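PDB 3I4K: muconate lactonizing enzyme from Corynebacterium glutamicum, which belongs to the enolase superfamily, pairing an N-terminal alpha/beta domain with a modified TIM-barrel domain that holds a magnesium ion. Local coordinates for residues K10-I15 and S40-N45; A103-A108 and T276-G281; V138-A143 and F345-G350; E306-T311 and D338-Q343. One frame throughout, in Å; residues are numbered along the deposited sequence.

Interaction 1. Residues K10-I15 and S40-N45; sequences KVESRI and SVHLEN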
loop_
_atom_site.group_PDB
_atom_site.type_symbol
_atom_site.label_atom_id
_atom_site.label_comp_id
_atom_site.label_asym_id
_atom_site.label_seq_id
_atom_site.Cartn_x
_atom_site.Cartn_y
_atom_site.Cartn_z
ATOM N N LYS A 10 3.455 -25.865 11.085
ATOM C CA LYS A 10 2.093 -26.045 11.554
ATOM C C LYS A 10 1.387 -24.731 11.885
ATOM O O LYS A 10 2.027 -23.724 12.188
ATOM C CB LYS A 10 2.137 -26.958 12.790
ATOM C CG LYS A 10 0.811 -27.217 13.489
ATOM C CD LYS A 10 1.005 -28.083 14.739
ATOM C CE LYS A 10 1.958 -27.431 15.740
ATOM N NZ LYS A 10 2.147 -28.243 16.981
ATOM N N VAL A 11 0.061 -24.756 11.810
ATOM C CA VAL A 11 -0.769 -23.599 12.129
ATOM C C VAL A 11 -1.937 -24.101 12.969
ATOM O O VAL A 11 -2.674 -24.987 12.541
ATOM C CB VAL A 11 -1.331 -22.928 10.858
ATOM C CG1 VAL A 11 -0.249 -22.129 10.153
ATOM C CG2 VAL A 11 -1.862 -23.983 9.931
ATOM N N GLU A 12 -2.098 -23.547 14.167
ATOM C CA GLU A 12 -3.181 -23.954 15.057
ATOM C C GLU A 12 -4.121 -22.789 15.323
ATOM O O GLU A 12 -3.721 -21.632 15.231
ATOM C CB GLU A 12 -2.627 -24.441 16.401
ATOM C CG GLU A 12 -1.589 -25.551 16.321
ATOM C CD GLU A 12 -1.147 -26.026 17.701
ATOM O OE1 GLU A 12 -0.806 -25.169 18.548
ATOM O OE2 GLU A 12 -1.140 -27.256 17.933
ATOM N N SER A 13 -5.368 -23.101 15.666
ATOM C CA SER A 13 -6.363 -22.074 15.963
ATOM C C SER A 13 -7.120 -22.430 17.236
ATOM O O SER A 13 -7.682 -23.521 17.353
ATOM C CB SER A 13 -7.351 -21.927 14.798
ATOM O OG SER A 13 -8.079 -23.124 14.573
ATOM N N ARG A 14 -7.129 -21.506 18.190
ATOM C CA ARG A 14 -7.812 -21.726 19.455
ATOM C C ARG A 14 -8.892 -20.682 19.687
ATOM O O ARG A 14 -8.651 -19.483 19.531
ATOM C CB ARG A 14 -6.823 -21.660 20.625
ATOM C CG ARG A 14 -5.732 -22.717 20.619
ATOM C CD ARG A 14 -4.788 -22.526 21.807
ATOM N NE ARG A 14 -3.818 -23.613 21.908
ATOM C CZ ARG A 14 -2.854 -23.849 21.021
ATOM N NH1 ARG A 14 -2.716 -23.072 19.955
ATOM N NH2 ARG A 14 -2.029 -24.874 21.196
ATOM N N ILE A 15 -10.082 -21.138 20.068
ATOM C CA ILE A 15 -11.172 -20.220 20.352
ATOM C C ILE A 15 -11.058 -19.821 21.817
ATOM O O ILE A 15 -11.049 -20.678 22.700
ATOM C CB ILE A 15 -12.546 -20.875 20.122
ATOM C CG1 ILE A 15 -12.709 -21.236 18.644
ATOM C CG2 ILE A 15 -13.649 -19.937 20.590
ATOM C CD1 ILE A 15 -14.048 -21.865 18.307
ATOM N N SER A 40 -2.089 -19.428 15.478
ATOM C CA SER A 40 -0.641 -19.419 15.612
ATOM C C SER A 40 0.038 -20.108 14.446
ATOM O O SER A 40 -0.433 -21.138 13.955
ATOM C CB SER A 40 -0.216 -20.107 16.913
ATOM O OG SER A 40 -0.623 -21.463 16.925
ATOM N N VAL A 41 1.144 -19.520 14.004
ATOM C CA VAL A 41 1.931 -20.067 12.917
ATOM C C VAL A 41 3.257 -20.529 13.523
ATOM O O VAL A 41 4.003 -19.739 14.111
ATOM C CB VAL A 41 2.164 -19.010 11.809
ATOM C CG1 VAL A 41 3.159 -19.526 10.777
ATOM C CG2 VAL A 41 0.840 -18.710 11.119
ATOM N N HIS A 42 3.520 -21.826 13.387
ATOM C CA HIS A 42 4.717 -22.458 13.930
ATOM C C HIS A 42 5.768 -22.669 12.852
ATOM O O HIS A 42 5.546 -23.394 11.880
ATOM C CB HIS A 42 4.329 -23.798 14.556
ATOM C CG HIS A 42 3.244 -23.687 15.580
ATOM N ND1 HIS A 42 3.486 -23.311 16.885
ATOM C CD2 HIS A 42 1.904 -23.855 15.481
ATOM C CE1 HIS A 42 2.343 -23.253 17.544
ATOM N NE2 HIS A 42 1.367 -23.578 16.715
ATOM N N LEU A 43 6.915 -22.028 13.038
ATOM C CA LEU A 43 8.005 -22.116 12.080
ATOM C C LEU A 43 9.073 -23.138 12.463
ATOM O O LEU A 43 9.353 -23.359 13.643
ATOM C CB LEU A 43 8.658 -20.742 11.903
ATOM C CG LEU A 43 7.793 -19.592 11.378
ATOM C CD1 LEU A 43 8.656 -18.353 11.209
ATOM C CD2 LEU A 43 7.162 -19.980 10.051
ATOM N N GLU A 44 9.662 -23.750 11.440
ATOM C CA GLU A 44 10.710 -24.750 11.597
ATOM C C GLU A 44 11.735 -24.369 12.663
ATOM O O GLU A 44 12.174 -25.216 13.437
ATOM C CB GLU A 44 11.414 -24.958 10.253
ATOM C CG GLU A 44 12.562 -25.940 10.287
ATOM C CD GLU A 44 12.138 -27.276 10.841
ATOM O OE1 GLU A 44 11.155 -27.842 10.317
ATOM O OE2 GLU A 44 12.784 -27.757 11.798
ATOM N N ASN A 45 12.112 -23.094 12.698
ATOM C CA ASN A 45 13.090 -22.600 13.661
ATOM C C ASN A 45 12.522 -22.439 15.068
ATOM O O ASN A 45 13.096 -21.738 15.898
ATOM C CB ASN A 45 13.662 -21.260 13.186
ATOM C CG ASN A 45 12.578 -20.235 12.896
ATOM O OD1 ASN A 45 12.863 -19.087 12.563
ATOM N ND2 ASN A 45 11.325 -20.653 13.021
#

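Interaction 2. Residues A103-A108 and T276-G281; sequences ARYAKA and TTKHGG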
loop_
_atom_site.group_PDB
_atom_site.type_symbol
_atom_site.label_atom_id
_atom_site.label_comp_id
_atom_site.label_asym_id
_atom_site.label_seq_id
_atom_site.Cartn_x
_atom_site.Cartn_y
_atom_site.Cartn_z
ATOM N N ALA A 103 -14.354 -13.640 3.298
ATOM C CA ALA A 103 -13.940 -14.113 4.616
ATOM C C ALA A 103 -12.668 -13.396 5.076
ATOM O O ALA A 103 -11.720 -14.031 5.546
ATOM C CB ALA A 103 -13.706 -15.627 4.580
ATOM N N ARG A 104 -12.653 -12.071 4.947
ATOM C CA ARG A 104 -11.488 -11.281 5.339
ATOM C C ARG A 104 -11.092 -11.436 6.810
ATOM O O ARG A 104 -9.908 -11.531 7.125
ATOM C CB ARG A 104 -11.728 -9.798 5.035
ATOM C CG ARG A 104 -11.931 -9.482 3.556
ATOM C CD ARG A 104 -10.731 -9.881 2.704
ATOM N NE ARG A 104 -10.732 -9.178 1.421
ATOM C CZ ARG A 104 -9.799 -9.311 0.481
ATOM N NH1 ARG A 104 -8.771 -10.134 0.658
ATOM N NH2 ARG A 104 -9.883 -8.592 -0.631
ATOM N N TYR A 105 -12.070 -11.451 7.710
ATOM C CA TYR A 105 -11.754 -11.585 9.127
ATOM C C TYR A 105 -10.924 -12.843 9.412
ATOM O O TYR A 105 -9.956 -12.792 10.167
ATOM C CB TYR A 105 -13.038 -11.584 9.960
ATOM C CG TYR A 105 -13.617 -10.205 10.195
ATOM C CD1 TYR A 105 -13.110 -9.376 11.194
ATOM C CD2 TYR A 105 -14.673 -9.730 9.424
ATOM C CE1 TYR A 105 -13.646 -8.110 11.424
ATOM C CE2 TYR A 105 -15.214 -8.454 9.644
ATOM C CZ TYR A 105 -14.699 -7.656 10.645
ATOM O OH TYR A 105 -15.249 -6.407 10.886
ATOM N N ALA A 106 -11.295 -13.961 8.797
ATOM C CA ALA A 106 -10.567 -15.209 9.000
ATOM C C ALA A 106 -9.137 -15.072 8.468
ATOM O O ALA A 106 -8.173 -15.478 9.121
ATOM C CB ALA A 106 -11.278 -16.352 8.289
ATOM N N LYS A 107 -9.018 -14.487 7.278
ATOM C CA LYS A 107 -7.729 -14.289 6.633
ATOM C C LYS A 107 -6.806 -13.362 7.414
ATOM O O LYS A 107 -5.594 -13.576 7.454
ATOM C CB LYS A 107 -7.940 -13.748 5.213
ATOM C CG LYS A 107 -8.651 -14.727 4.278
ATOM C CD LYS A 107 -9.059 -14.067 2.961
ATOM C CE LYS A 107 -9.633 -15.077 1.972
ATOM N NZ LYS A 107 -10.250 -14.423 0.780
ATOM N N ALA A 108 -7.367 -12.333 8.039
ATOM C CA ALA A 108 -6.556 -11.392 8.798
ATOM C C ALA A 108 -5.716 -12.094 9.872
ATOM O O ALA A 108 -4.571 -11.711 10.131
ATOM C CB ALA A 108 -7.439 -10.338 9.432
ATOM N N THR A 276 -7.250 -3.742 10.976
ATOM C CA THR A 276 -6.433 -4.787 10.375
ATOM C C THR A 276 -7.172 -6.117 10.295
ATOM O O THR A 276 -6.931 -6.919 9.394
ATOM C CB THR A 276 -5.108 -4.950 11.154
ATOM O OG1 THR A 276 -5.387 -5.179 12.547
ATOM C CG2 THR A 276 -4.271 -3.680 11.020
ATOM N N THR A 277 -8.093 -6.339 11.223
ATOM C CA THR A 277 -8.862 -7.576 11.232
ATOM C C THR A 277 -9.919 -7.612 10.124
ATOM O O THR A 277 -9.983 -8.568 9.340
ATOM C CB THR A 277 -9.544 -7.797 12.606
ATOM O OG1 THR A 277 -10.144 -6.575 13.058
ATOM C CG2 THR A 277 -8.510 -8.257 13.639
ATOM N N LYS A 278 -10.729 -6.561 10.055
ATOM C CA LYS A 278 -11.787 -6.459 9.059
ATOM C C LYS A 278 -11.272 -6.408 7.617
ATOM O O LYS A 278 -11.947 -6.878 6.709
ATOM C CB LYS A 278 -12.641 -5.222 9.334
ATOM C CG LYS A 278 -13.706 -4.923 8.265
ATOM C CD LYS A 278 -14.413 -3.581 8.534
ATOM C CE LYS A 278 -13.416 -2.419 8.618
ATOM N NZ LYS A 278 -14.095 -1.087 8.718
ATOM N N HIS A 279 -10.077 -5.855 7.410
ATOM C CA HIS A 279 -9.543 -5.748 6.062
ATOM C C HIS A 279 -8.856 -7.005 5.582
ATOM O O HIS A 279 -8.448 -7.099 4.424
ATOM C CB HIS A 279 -8.597 -4.554 5.963
ATOM C CG HIS A 279 -9.260 -3.247 6.261
ATOM N ND1 HIS A 279 -10.475 -2.892 5.718
ATOM C CD2 HIS A 279 -8.878 -2.209 7.040
ATOM C CE1 HIS A 279 -10.812 -1.689 6.151
ATOM N NE2 HIS A 279 -9.860 -1.252 6.954
ATOM N N GLY A 280 -8.730 -7.978 6.472
ATOM C CA GLY A 280 -8.101 -9.226 6.089
ATOM C C GLY A 280 -6.589 -9.225 6.138
ATOM O O GLY A 280 -5.942 -9.862 5.306
ATOM N N GLY A 281 -6.018 -8.505 7.093
ATOM C CA GLY A 281 -4.571 -8.489 7.226
ATOM C C GLY A 281 -3.882 -7.141 7.203
ATOM O O GLY A 281 -4.489 -6.101 6.921
HETATM O O HOH W 1 -6.898 -11.248 3.007
#

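Interaction 3. Residues V138-A143 and F345-G350; sequences VDVTWA and FEYKDG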
loop_
_atom_site.group_PDB
_atom_site.type_symbol
_atom_site.label_atom_id
_atom_site.label_comp_id
_atom_site.label_asym_id
_atom_site.label_seq_id
_atom_site.Cartn_x
_atom_site.Cartn_y
_atom_site.Cartn_z
ATOM N N VAL A 138 -0.201 6.650 20.001
ATOM C CA VAL A 138 -1.392 7.123 19.302
ATOM C C VAL A 138 -2.476 7.589 20.261
ATOM O O VAL A 138 -2.475 7.234 21.441
ATOM C CB VAL A 138 -2.001 6.003 18.410
ATOM C CG1 VAL A 138 -1.002 5.575 17.342
ATOM C CG2 VAL A 138 -2.390 4.799 19.265
ATOM N N ASP A 139 -3.398 8.402 19.761
ATOM C CA ASP A 139 -4.497 8.845 20.596
ATOM C C ASP A 139 -5.521 7.717 20.619
ATOM O O ASP A 139 -5.612 6.922 19.677
ATOM C CB ASP A 139 -5.109 10.129 20.052
ATOM C CG ASP A 139 -4.178 11.319 20.216
ATOM O OD1 ASP A 139 -3.621 11.480 21.324
ATOM O OD2 ASP A 139 -4.001 12.093 19.253
ATOM N N VAL A 140 -6.276 7.637 21.707
ATOM C CA VAL A 140 -7.269 6.589 21.851
ATOM C C VAL A 140 -8.624 7.152 22.237
ATOM O O VAL A 140 -8.761 7.865 23.238
ATOM C CB VAL A 140 -6.821 5.544 22.910
ATOM C CG1 VAL A 140 -7.870 4.432 23.042
ATOM C CG2 VAL A 140 -5.481 4.951 22.506
ATOM N N THR A 141 -9.615 6.842 21.411
ATOM C CA THR A 141 -10.989 7.261 21.635
ATOM C C THR A 141 -11.620 6.126 22.432
ATOM O O THR A 141 -11.435 4.956 22.091
ATOM C CB THR A 141 -11.766 7.415 20.294
ATOM O OG1 THR A 141 -11.160 8.438 19.496
ATOM C CG2 THR A 141 -13.224 7.775 20.556
ATOM N N TRP A 142 -12.349 6.460 23.492
ATOM C CA TRP A 142 -12.995 5.434 24.308
ATOM C C TRP A 142 -14.445 5.261 23.867
ATOM O O TRP A 142 -15.201 6.228 23.797
ATOM C CB TRP A 142 -12.923 5.803 25.806
ATOM C CG TRP A 142 -13.612 4.806 26.726
ATOM C CD1 TRP A 142 -14.834 4.953 27.327
ATOM C CD2 TRP A 142 -13.138 3.500 27.100
ATOM N NE1 TRP A 142 -15.149 3.820 28.048
ATOM C CE2 TRP A 142 -14.129 2.914 27.925
ATOM C CE3 TRP A 142 -11.975 2.768 26.817
ATOM C CZ2 TRP A 142 -13.992 1.628 28.472
ATOM C CZ3 TRP A 142 -11.838 1.479 27.364
ATOM C CH2 TRP A 142 -12.845 0.929 28.181
ATOM N N ALA A 143 -14.818 4.023 23.557
ATOM C CA ALA A 143 -16.178 3.725 23.117
ATOM C C ALA A 143 -17.017 3.115 24.242
ATOM O O ALA A 143 -16.573 2.217 24.955
ATOM C CB ALA A 143 -16.143 2.770 21.926
ATOM N N PHE A 345 -0.162 -3.035 28.489
ATOM C CA PHE A 345 -0.117 -1.877 27.608
ATOM C C PHE A 345 -0.094 -0.642 28.491
ATOM O O PHE A 345 -0.545 -0.693 29.634
ATOM C CB PHE A 345 -1.355 -1.847 26.707
ATOM C CG PHE A 345 -1.359 -2.900 25.642
ATOM C CD1 PHE A 345 -0.592 -2.751 24.497
ATOM C CD2 PHE A 345 -2.130 -4.049 25.786
ATOM C CE1 PHE A 345 -0.590 -3.730 23.503
ATOM C CE2 PHE A 345 -2.136 -5.039 24.798
ATOM C CZ PHE A 345 -1.365 -4.878 23.655
ATOM N N GLU A 346 0.426 0.465 27.975
ATOM C CA GLU A 346 0.482 1.683 28.769
ATOM C C GLU A 346 -0.490 2.718 28.245
ATOM O O GLU A 346 -0.212 3.378 27.245
ATOM C CB GLU A 346 1.891 2.275 28.756
ATOM C CG GLU A 346 2.985 1.278 29.046
ATOM C CD GLU A 346 4.348 1.931 29.132
ATOM O OE1 GLU A 346 5.358 1.201 29.033
ATOM O OE2 GLU A 346 4.408 3.173 29.305
ATOM N N TYR A 347 -1.627 2.851 28.923
ATOM C CA TYR A 347 -2.652 3.815 28.545
ATOM C C TYR A 347 -2.600 4.985 29.501
ATOM O O TYR A 347 -2.968 4.850 30.669
ATOM C CB TYR A 347 -4.049 3.192 28.628
ATOM C CG TYR A 347 -4.346 2.170 27.566
ATOM C CD1 TYR A 347 -4.832 2.553 26.311
ATOM C CD2 TYR A 347 -4.148 0.812 27.811
ATOM C CE1 TYR A 347 -5.114 1.605 25.329
ATOM C CE2 TYR A 347 -4.424 -0.144 26.839
ATOM C CZ TYR A 347 -4.908 0.259 25.600
ATOM O OH TYR A 347 -5.176 -0.693 24.645
ATOM N N LYS A 348 -2.137 6.133 29.023
ATOM C CA LYS A 348 -2.086 7.310 29.874
ATOM C C LYS A 348 -2.269 8.578 29.062
ATOM O O LYS A 348 -1.881 8.646 27.896
ATOM C CB LYS A 348 -0.766 7.368 30.657
ATOM C CG LYS A 348 0.487 7.502 29.810
ATOM C CD LYS A 348 1.725 7.619 30.694
ATOM C CE LYS A 348 3.004 7.684 29.865
ATOM N NZ LYS A 348 4.228 7.706 30.722
ATOM N N ASP A 349 -2.885 9.574 29.683
ATOM C CA ASP A 349 -3.122 10.856 29.038
ATOM C C ASP A 349 -3.832 10.738 27.687
ATOM O O ASP A 349 -3.513 11.457 26.740
ATOM C CB ASP A 349 -1.792 11.600 28.878
ATOM C CG ASP A 349 -1.081 11.808 30.206
ATOM O OD1 ASP A 349 -1.670 12.463 31.096
ATOM O OD2 ASP A 349 0.060 11.312 30.360
ATOM N N GLY A 350 -4.793 9.824 27.607
ATOM C CA GLY A 350 -5.553 9.652 26.381
ATOM C C GLY A 350 -4.827 8.945 25.256
ATOM O O GLY A 350 -5.289 8.947 24.113
HETATM O O HOH W 2 -7.690 10.592 23.705
#

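Interaction 4. Residues E306-T311 and D338-Q343; sequences EGPIGT and DTYIVQ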
loop_
_atom_site.group_PDB
_atom_site.type_symbol
_atom_site.label_atom_id
_atom_site.label_comp_id
_atom_site.label_asym_id
_atom_site.label_seq_id
_atom_site.Cartn_x
_atom_site.Cartn_y
_atom_site.Cartn_z
ATOM N N GLU A 306 -10.437 -6.146 19.458
ATOM C CA GLU A 306 -9.405 -7.178 19.468
ATOM C C GLU A 306 -8.863 -7.368 20.873
ATOM O O GLU A 306 -8.942 -6.460 21.710
ATOM C CB GLU A 306 -8.214 -6.795 18.573
ATOM C CG GLU A 306 -8.507 -6.669 17.080
ATOM C CD GLU A 306 -9.111 -5.330 16.701
ATOM O OE1 GLU A 306 -9.243 -4.455 17.583
ATOM O OE2 GLU A 306 -9.447 -5.156 15.514
ATOM N N GLY A 307 -8.314 -8.552 21.119
ATOM C CA GLY A 307 -7.705 -8.824 22.404
ATOM C C GLY A 307 -6.329 -8.175 22.356
ATOM O O GLY A 307 -6.076 -7.343 21.480
ATOM N N PRO A 308 -5.411 -8.528 23.269
ATOM C CA PRO A 308 -4.070 -7.931 23.268
ATOM C C PRO A 308 -3.271 -8.184 21.992
ATOM O O PRO A 308 -2.591 -7.289 21.501
ATOM C CB PRO A 308 -3.417 -8.551 24.504
ATOM C CG PRO A 308 -4.109 -9.890 24.611
ATOM C CD PRO A 308 -5.547 -9.505 24.360
ATOM N N ILE A 309 -3.354 -9.395 21.456
ATOM C CA ILE A 309 -2.629 -9.731 20.239
ATOM C C ILE A 309 -3.142 -8.909 19.052
ATOM O O ILE A 309 -2.366 -8.262 18.350
ATOM C CB ILE A 309 -2.763 -11.245 19.912
ATOM C CG1 ILE A 309 -1.851 -12.061 20.839
ATOM C CG2 ILE A 309 -2.399 -11.514 18.469
ATOM C CD1 ILE A 309 -0.368 -11.726 20.702
ATOM N N GLY A 310 -4.456 -8.936 18.841
ATOM C CA GLY A 310 -5.034 -8.202 17.732
ATOM C C GLY A 310 -4.794 -6.711 17.819
ATOM O O GLY A 310 -4.523 -6.056 16.807
ATOM N N THR A 311 -4.901 -6.176 19.030
ATOM C CA THR A 311 -4.700 -4.756 19.269
ATOM C C THR A 311 -3.249 -4.362 19.000
ATOM O O THR A 311 -2.973 -3.270 18.509
ATOM C CB THR A 311 -5.066 -4.405 20.718
ATOM O OG1 THR A 311 -6.460 -4.680 20.937
ATOM C CG2 THR A 311 -4.773 -2.942 21.009
ATOM N N ASP A 338 -9.586 -9.572 31.950
ATOM C CA ASP A 338 -8.330 -10.290 32.123
ATOM C C ASP A 338 -7.626 -10.395 30.770
ATOM O O ASP A 338 -8.222 -10.101 29.734
ATOM C CB ASP A 338 -8.603 -11.679 32.705
ATOM C CG ASP A 338 -7.335 -12.439 33.034
ATOM O OD1 ASP A 338 -6.367 -11.815 33.513
ATOM O OD2 ASP A 338 -7.306 -13.668 32.830
ATOM N N THR A 339 -6.362 -10.804 30.773
ATOM C CA THR A 339 -5.616 -10.923 29.529
ATOM C C THR A 339 -4.873 -12.253 29.394
ATOM O O THR A 339 -5.109 -13.188 30.158
ATOM C CB THR A 339 -4.616 -9.744 29.381
ATOM O OG1 THR A 339 -3.699 -10.014 28.314
ATOM C CG2 THR A 339 -3.849 -9.524 30.668
ATOM N N TYR A 340 -3.999 -12.336 28.397
ATOM C CA TYR A 340 -3.198 -13.529 28.147
ATOM C C TYR A 340 -1.985 -13.095 27.344
ATOM O O TYR A 340 -1.525 -13.808 26.452
ATOM C CB TYR A 340 -3.997 -14.566 27.353
ATOM C CG TYR A 340 -4.562 -14.055 26.048
ATOM C CD1 TYR A 340 -5.580 -13.105 26.033
ATOM C CD2 TYR A 340 -4.081 -14.524 24.825
ATOM C CE1 TYR A 340 -6.106 -12.632 24.837
ATOM C CE2 TYR A 340 -4.601 -14.053 23.620
ATOM C CZ TYR A 340 -5.612 -13.108 23.638
ATOM O OH TYR A 340 -6.135 -12.632 22.460
ATOM N N ILE A 341 -1.455 -11.927 27.687
ATOM C CA ILE A 341 -0.327 -11.382 26.958
ATOM C C ILE A 341 0.959 -11.108 27.750
ATOM O O ILE A 341 1.906 -10.526 27.215
ATOM C CB ILE A 341 -0.782 -10.097 26.212
ATOM C CG1 ILE A 341 -0.170 -10.083 24.818
ATOM C CG2 ILE A 341 -0.422 -8.848 26.998
ATOM C CD1 ILE A 341 -0.518 -11.306 23.996
ATOM N N VAL A 342 1.007 -11.530 29.009
ATOM C CA VAL A 342 2.200 -11.322 29.838
ATOM C C VAL A 342 2.440 -9.848 30.179
ATOM O O VAL A 342 2.243 -9.433 31.323
ATOM C CB VAL A 342 3.471 -11.881 29.147
ATOM C CG1 VAL A 342 4.697 -11.595 29.997
ATOM C CG2 VAL A 342 3.325 -13.374 28.919
ATOM N N GLN A 343 2.873 -9.062 29.196
ATOM C CA GLN A 343 3.120 -7.639 29.424
ATOM C C GLN A 343 1.813 -6.870 29.482
ATOM O O GLN A 343 0.749 -7.407 29.179
ATOM C CB GLN A 343 3.987 -7.048 28.312
ATOM C CG GLN A 343 5.336 -7.713 28.156
ATOM C CD GLN A 343 5.391 -8.642 26.965
ATOM O OE1 GLN A 343 4.528 -9.506 26.791
ATOM N NE2 GLN A 343 6.413 -8.471 26.135
#

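Interaction 1. Residues K10-I15 and S40-N45
Three donors converge on OE1 of E12. From the facing strand comes H42, whose NE2 makes a weak, bent hydrogen bond to E12 OE1 at 3.3 Å. From E12's own strand, R14 takes this oxygen end-on with both terminal nitrogens; NH2 of R14 lies 2.9 Å from E12 OE1, NH1 slightly farther, and both arrive from one face of the carboxylate, well above its plane. The second oxygen, E12 OE2, is 3.6 Å from K10 NZ, so K10, E12 and R14 form a salt-bridge network along the strand.

The E12 side chain crosses H42 at about a right angle, with carboxylate and imidazole planes 86° apart. K10 covers one face of the imidazole: a bend at chi3 (59°) in its otherwise extended chain lays CE over the ring, 4.0 Å from the H42 centroid, as a CH-pi contact.

Beneath these groups the backbones pair antiparallel. H42 N donates to K10 O at 2.7 Å, while the return bond from K10 N is weak; E12 and S40 exchange two sounder bonds. The intervening pair is non-hydrogen-bonded, and on the other face of the sheet V11 CG1 meets V41 CG2 at 3.7 Å, close to helices 66-81 and 104-121.

This hairpin of strands 8-25 and 30-43 therefore carries the charged network on the K10, E12 and H42 face, and a valine pair, V11 and V41, on the other. The cations beside E12 probably keep its carboxylate ionised; that negative charge could favour protonation of H42, an effect K10 and R14 would tend to offset.

Interaction 2. Residues A103-A108 and T276-G281
The phenol ring of Y105 lies against the backbone of K278, whose CA sits over one ring face, 3.7 Å from the Y105 centroid and displaced toward the rim, in a CH-pi contact. Farther along the same side chain, Y105 OH reaches K278 CB at 3.3 Å. The helix itself comes very near the loop at A108, where CB packs 3.1 Å from T277 O. Two CA-H...O contacts add to this: G280 CA stands 3.1 Å from R104 O, and Y105 CA points at T277 O. Such closeness is possible because G280 carries no side chain on the flank where R104 CD passes. Bent at chi2 (-60°), R104 brings CD near H279 O; its guanidinium reaches G280 indirectly, through a water that accepts from R104 NH1 and donates to G280 O at 2.8 Å.

A type I turn from T277 to G280 shapes the loop, and G281 N closes it by binding T276 O at 2.9 Å. The K278 chain leaves Y105 behind and ends in a salt bridge with D251, a magnesium ligand, and a hydrogen bond to A273 O; its side chain is about 7 Å from the metal at the nearest. T277 OG1 is tied to S304.

The start of helix 104-121, in the N-terminal domain, thus rests on the barrel loop between strand 271-274 and helix 282-294, with M69 of helix 66-81 also against Y105.

Interaction 3. Residues V138-A143 and F345-G350
V140 CG2 meets the edge of the Y347 phenol ring, near its plane, 4.4 Å from Y347 CE1. With CG1 anti to the backbone N (chi1 -179°), CG2 falls anti to the carbonyl carbon and becomes the branch directed at the tyrosine. The contact is loose, and the ring does not lay a face on the valine. Its hydroxyl has a separate partner, the carbonyl O of L330.

The firmer link is made by backbone. V140 N donates to G350 O at 2.9 Å, the donor lying 22° out of the G350 carbonyl plane. A water spans the same two residues, donating to G350 O at 2.9 Å and to V140 O at 3.0 Å, and V140 O also accepts from N165 ND2. G350 has a positive phi (75°), which suits a glycine as the chain turns from strand 347-348 into strand 351-353.

Strand 137-144 opens the barrel; T328, on its other flank, binds the backbone of D139 and T141, while 351-353 runs antiparallel beside V138. Since one carbonyl, that of G350, serves both the valine N-H and the water, polar backbone bonding rather than apolar packing chiefly fixes this junction.

Interaction 4. Residues E306-T311 and D338-Q343
P308 is wedged between Y340 and I341, and here the packing is dense. The P308 and Y340 side chains cross at about a right angle: CG of P308 lies over one face of the phenol, 3.8 Å from the Y340 centroid in a CH-pi contact, while P308 CD approaches Y340 CE1 to 3.2 Å. On the next side, P308 CB abuts I341 CB at 3.5 Å. I309 CD1 and I341 CD1 are modelled 3.3 Å apart, tighter than usual, though the placing of I341 is less sure.

The tyrosine reaches this place with CG between its backbone N and carbonyl carbon (chi1 56°). Its hydroxyl is fixed by E52 OE2 of the N-terminal domain; the same carboxylate also accepts from the N-H groups of G307 and G310, so one glutamate links the helix start and the tyrosine.

Toward T339, which is partly exposed, the contact thins out. T339 touches P308 only at the margin.

G307 occupies the N-cap position, and its carbonyl O accepts twice from T311, from the backbone N and, at 2.7 Å, from OG1, which holds the first turn. This helix, 308-320, follows strand 298-301, the last parallel strand of the sheet; its N-terminus, whose G307 and G310 N-H groups bind E52, lies at the domain interface of an enolase-superfamily barrel.

Interaction 1 lies at the periphery, its centre about 23 Å from the centre of the chain, and is partly open to solvent; the other three are buried. Its salt bridges and paired strands stay within the N-terminal domain, whereas interaction 2 brings that domain onto a barrel loop by van der Waals, CH-pi and CA-H...O contacts and one water bridge. Interactions 3 and 4 belong to the barrel side: one relies on a backbone bond and a water, the other on apolar packing. They touch where F345 meets P308. Interactions 2 and 4 also meet, T277 OG1 lying 2.9 Å from E306 OE2 in a probable hydrogen bond, while interaction 1 touches none of the others.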